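Local coordinates for increased recombination centers protein 6 (PDB 3UC9) that acts as a clathrin coat accessory factor related to small G proteins and is involved in gross chromosomal rearrangements and telomere healing, at residues Q27-V32 / H73-I78. Numbering follows the deposited sequence.
Sequences QNKILV and HFDLYI
K29 and D75 form a salt bridge on one face of two parallel strands, with K29 NZ 2.8 Å from D75 OD2. The ammonium group meets OD2 from above the carboxylate plane, 46° out of it. The two side chains run side by side in the same direction. K29 NZ also donates to N28 OD1 at 2.9 Å, so one nitrogen ties both strands and the neighbouring loop residue. The other carboxylate oxygen, OD1, accepts from the backbone N of D62 in strand 59-66. Both D75 oxygens therefore have a donor, which probably favours the charged form. The side-chain amide of N28 uses both its polar atoms, since ND2 makes a weak hydrogen bond of 3.3 Å to H73 O.

Four backbone bonds join the two segments. N28 O accepts from D75 N, and I30 N donates to D75 O. I30 O then takes Y77 N, and V32 N reaches Y77 O at 2.8 Å. The backbone groups of K29 and L31 turn the other way and bond to strand 103-110 and V102 just before it. This places strand 29-35 inside the mixed sheet of a Rossmann-like fold related to small G proteins, with strand 71-81 between it and the antiparallel strand 59-66.

K29 CB makes a CH-pi contact over one face of Y77, 4.2 Å from the ring centroid and offset toward the rim. The bend at chi2 (-51°) then carries K29 CD and CE to Y77 OH, both 3.4 Å away, and brings NZ toward D75.

The opposite face carries I30, V32, L76 and I78. I30 CD1 meets F74 CD1 obliquely at 3.9 Å. V32 CG2 touches L76 CD1 at 3.8 Å, and helix 39-50 covers V32, L76 and I78 through K42 and L46.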
ATOM      1  N   GLN A  27       6.215  10.324   9.701  1.00 16.45           N
ATOM      2  CA  GLN A  27       5.586   9.119   9.174  1.00 15.32           C
ATOM      3  C   GLN A  27       5.660   9.156   7.647  1.00 15.06           C
ATOM      4  O   GLN A  27       4.675   9.453   6.963  1.00 15.06           O
ATOM      5  CB  GLN A  27       4.140   9.023   9.661  1.00 15.48           C
ATOM      6  CG  GLN A  27       3.521   7.659   9.428  1.00 13.21           C
ATOM      7  CD  GLN A  27       2.094   7.592   9.903  1.00 16.59           C
ATOM      8  OE1 GLN A  27       1.205   8.208   9.310  1.00 16.54           O
ATOM      9  NE2 GLN A  27       1.861   6.850  10.979  1.00 16.51           N
ATOM     10  N   ASN A  28       6.845   8.853   7.115  1.00 15.65           N
ATOM     11  CA  ASN A  28       7.123   9.036   5.698  1.00 15.82           C
ATOM     12  C   ASN A  28       7.681   7.801   5.002  1.00 15.23           C
ATOM     13  O   ASN A  28       8.384   7.922   3.987  1.00 16.09           O
ATOM     14  CB  ASN A  28       8.061  10.229   5.474  1.00 18.50           C
ATOM     15  CG  ASN A  28       9.474   9.963   5.926  1.00 20.67           C
ATOM     16  OD1 ASN A  28       9.714   9.173   6.849  1.00 19.77           O
ATOM     17  ND2 ASN A  28      10.433  10.636   5.279  1.00 26.64           N
ATOM     18  N   LYS A  29       7.339   6.622   5.512  1.00 14.15           N
ATOM     19  CA  LYS A  29       7.758   5.388   4.873  1.00 13.78           C
ATOM     20  C   LYS A  29       6.581   4.796   4.095  1.00 14.50           C
ATOM     21  O   LYS A  29       5.429   4.813   4.552  1.00 12.53           O
ATOM     22  CB  LYS A  29       8.292   4.379   5.888  1.00 15.00           C
ATOM     23  CG  LYS A  29       9.188   4.933   6.987  1.00 17.44           C
ATOM     24  CD  LYS A  29      10.332   5.792   6.480  1.00 18.21           C
ATOM     25  CE  LYS A  29      11.171   6.354   7.620  1.00 20.16           C
ATOM     26  NZ  LYS A  29      12.038   7.506   7.206  1.00 20.69           N
ATOM     27  N   ILE A  30       6.872   4.297   2.903  1.00 14.42           N
ATOM     28  CA  ILE A  30       5.910   3.499   2.155  1.00 13.24           C
ATOM     29  C   ILE A  30       6.531   2.127   1.914  1.00 14.19           C
ATOM     30  O   ILE A  30       7.613   2.017   1.337  1.00 13.74           O
ATOM     31  CB  ILE A  30       5.504   4.158   0.829  1.00 14.90           C
ATOM     32  CG1 ILE A  30       4.699   5.433   1.101  1.00 14.69           C
ATOM     33  CG2 ILE A  30       4.654   3.175  -0.020  1.00 13.40           C
ATOM     34  CD1 ILE A  30       4.238   6.146  -0.165  1.00 15.83           C
ATOM     35  N   LEU A  31       5.863   1.085   2.406  1.00 13.31           N
ATOM     36  CA  LEU A  31       6.315  -0.290   2.224  1.00 15.97           C
ATOM     37  C   LEU A  31       5.560  -0.905   1.050  1.00 16.47           C
ATOM     38  O   LEU A  31       4.332  -0.850   0.996  1.00 17.56           O
ATOM     39  CB  LEU A  31       6.086  -1.103   3.499  1.00 16.32           C
ATOM     40  CG  LEU A  31       6.521  -2.569   3.627  1.00 20.62           C
ATOM     41  CD1 LEU A  31       7.589  -2.965   2.648  1.00 27.96           C
ATOM     42  CD2 LEU A  31       7.018  -2.793   5.057  1.00 29.83           C
ATOM     43  N   VAL A  32       6.306  -1.472   0.107  1.00 15.87           N
ATOM     44  CA  VAL A  32       5.718  -2.230  -0.989  1.00 15.25           C
ATOM     45  C   VAL A  32       6.178  -3.683  -0.831  1.00 16.89           C
ATOM     46  O   VAL A  32       7.369  -3.973  -0.863  1.00 17.48           O
ATOM     47  CB  VAL A  32       6.109  -1.677  -2.360  1.00 16.00           C
ATOM     48  CG1 VAL A  32       5.368  -2.444  -3.461  1.00 17.63           C
ATOM     49  CG2 VAL A  32       5.807  -0.163  -2.447  1.00 15.12           C
ATOM     50  N   HIS A  73       8.847  14.451   0.871  1.00 21.82           N
ATOM     51  CA  HIS A  73       9.912  13.479   0.690  1.00 22.70           C
ATOM     52  C   HIS A  73       9.604  12.234   1.508  1.00 21.59           C
ATOM     53  O   HIS A  73       9.224  12.344   2.679  1.00 21.63           O
ATOM     54  CB  HIS A  73      11.258  14.083   1.095  1.00 24.55           C
ATOM     55  CG  HIS A  73      11.710  15.184   0.183  1.00 30.78           C
ATOM     56  ND1 HIS A  73      12.674  15.001  -0.785  1.00 37.83           N
ATOM     57  CD2 HIS A  73      11.310  16.473   0.076  1.00 36.09           C
ATOM     58  CE1 HIS A  73      12.855  16.132  -1.444  1.00 37.84           C
ATOM     59  NE2 HIS A  73      12.040  17.042  -0.942  1.00 36.62           N
ATOM     60  N   PHE A  74       9.754  11.062   0.888  1.00 20.78           N
ATOM     61  CA  PHE A  74       9.433   9.789   1.548  1.00 19.50           C
ATOM     62  C   PHE A  74      10.490   8.718   1.246  1.00 20.24           C
ATOM     63  O   PHE A  74      11.292   8.852   0.310  1.00 21.01           O
ATOM     64  CB  PHE A  74       8.030   9.298   1.146  1.00 18.89           C
ATOM     65  CG  PHE A  74       7.947   8.764  -0.259  1.00 20.26           C
ATOM     66  CD1 PHE A  74       7.934   7.402  -0.497  1.00 19.19           C
ATOM     67  CD2 PHE A  74       7.899   9.630  -1.343  1.00 17.43           C
ATOM     68  CE1 PHE A  74       7.864   6.911  -1.786  1.00 21.51           C
ATOM     69  CE2 PHE A  74       7.848   9.149  -2.622  1.00 22.29           C
ATOM     70  CZ  PHE A  74       7.827   7.784  -2.848  1.00 23.58           C
ATOM     71  N   ASP A  75      10.482   7.666   2.061  1.00 18.71           N
ATOM     72  CA  ASP A  75      11.359   6.517   1.888  1.00 18.57           C
ATOM     73  C   ASP A  75      10.524   5.320   1.416  1.00 18.50           C
ATOM     74  O   ASP A  75       9.449   5.067   1.947  1.00 17.85           O
ATOM     75  CB  ASP A  75      12.037   6.171   3.209  1.00 20.19           C
ATOM     76  CG  ASP A  75      13.021   7.233   3.679  1.00 23.00           C
ATOM     77  OD1 ASP A  75      13.398   8.127   2.887  1.00 20.80           O
ATOM     78  OD2 ASP A  75      13.441   7.153   4.859  1.00 24.26           O
ATOM     79  N   LEU A  76      11.046   4.589   0.437  1.00 18.70           N
ATOM     80  CA  LEU A  76      10.427   3.391  -0.080  1.00 19.37           C
ATOM     81  C   LEU A  76      11.138   2.188   0.536  1.00 19.50           C
ATOM     82  O   LEU A  76      12.363   2.056   0.433  1.00 21.43           O
ATOM     83  CB  LEU A  76      10.541   3.374  -1.607  1.00 19.70           C
ATOM     84  CG  LEU A  76       9.718   2.397  -2.433  1.00 26.22           C
ATOM     85  CD1 LEU A  76       8.229   2.721  -2.319  1.00 26.83           C
ATOM     86  CD2 LEU A  76      10.157   2.455  -3.880  1.00 29.09           C
ATOM     87  N   TYR A  77      10.366   1.346   1.213  1.00 17.90           N
ATOM     88  CA  TYR A  77      10.844   0.065   1.712  1.00 19.61           C
ATOM     89  C   TYR A  77      10.265  -1.040   0.832  1.00 19.20           C
ATOM     90  O   TYR A  77       9.043  -1.185   0.723  1.00 21.14           O
ATOM     91  CB  TYR A  77      10.387  -0.155   3.157  1.00 19.98           C
ATOM     92  CG  TYR A  77      10.944   0.792   4.210  1.00 21.71           C
ATOM     93  CD1 TYR A  77      11.989   1.681   3.942  1.00 22.82           C
ATOM     94  CD2 TYR A  77      10.448   0.753   5.512  1.00 23.68           C
ATOM     95  CE1 TYR A  77      12.485   2.526   4.936  1.00 21.40           C
ATOM     96  CE2 TYR A  77      10.953   1.579   6.508  1.00 22.25           C
ATOM     97  CZ  TYR A  77      11.967   2.456   6.222  1.00 26.04           C
ATOM     98  OH  TYR A  77      12.459   3.262   7.227  1.00 24.24           O
ATOM     99  N   ILE A  78      11.130  -1.806   0.182  1.00 18.73           N
ATOM    100  CA  ILE A  78      10.702  -2.878  -0.708  1.00 18.88           C
ATOM    101  C   ILE A  78      11.028  -4.197  -0.015  1.00 20.00           C
ATOM    102  O   ILE A  78      12.166  -4.414   0.416  1.00 20.52           O
ATOM    103  CB  ILE A  78      11.400  -2.801  -2.068  1.00 19.81           C
ATOM    104  CG1 ILE A  78      11.204  -1.412  -2.692  1.00 22.45           C
ATOM    105  CG2 ILE A  78      10.861  -3.896  -3.009  1.00 22.44           C
ATOM    106  CD1 ILE A  78      12.213  -1.081  -3.758  1.00 27.05           C
TER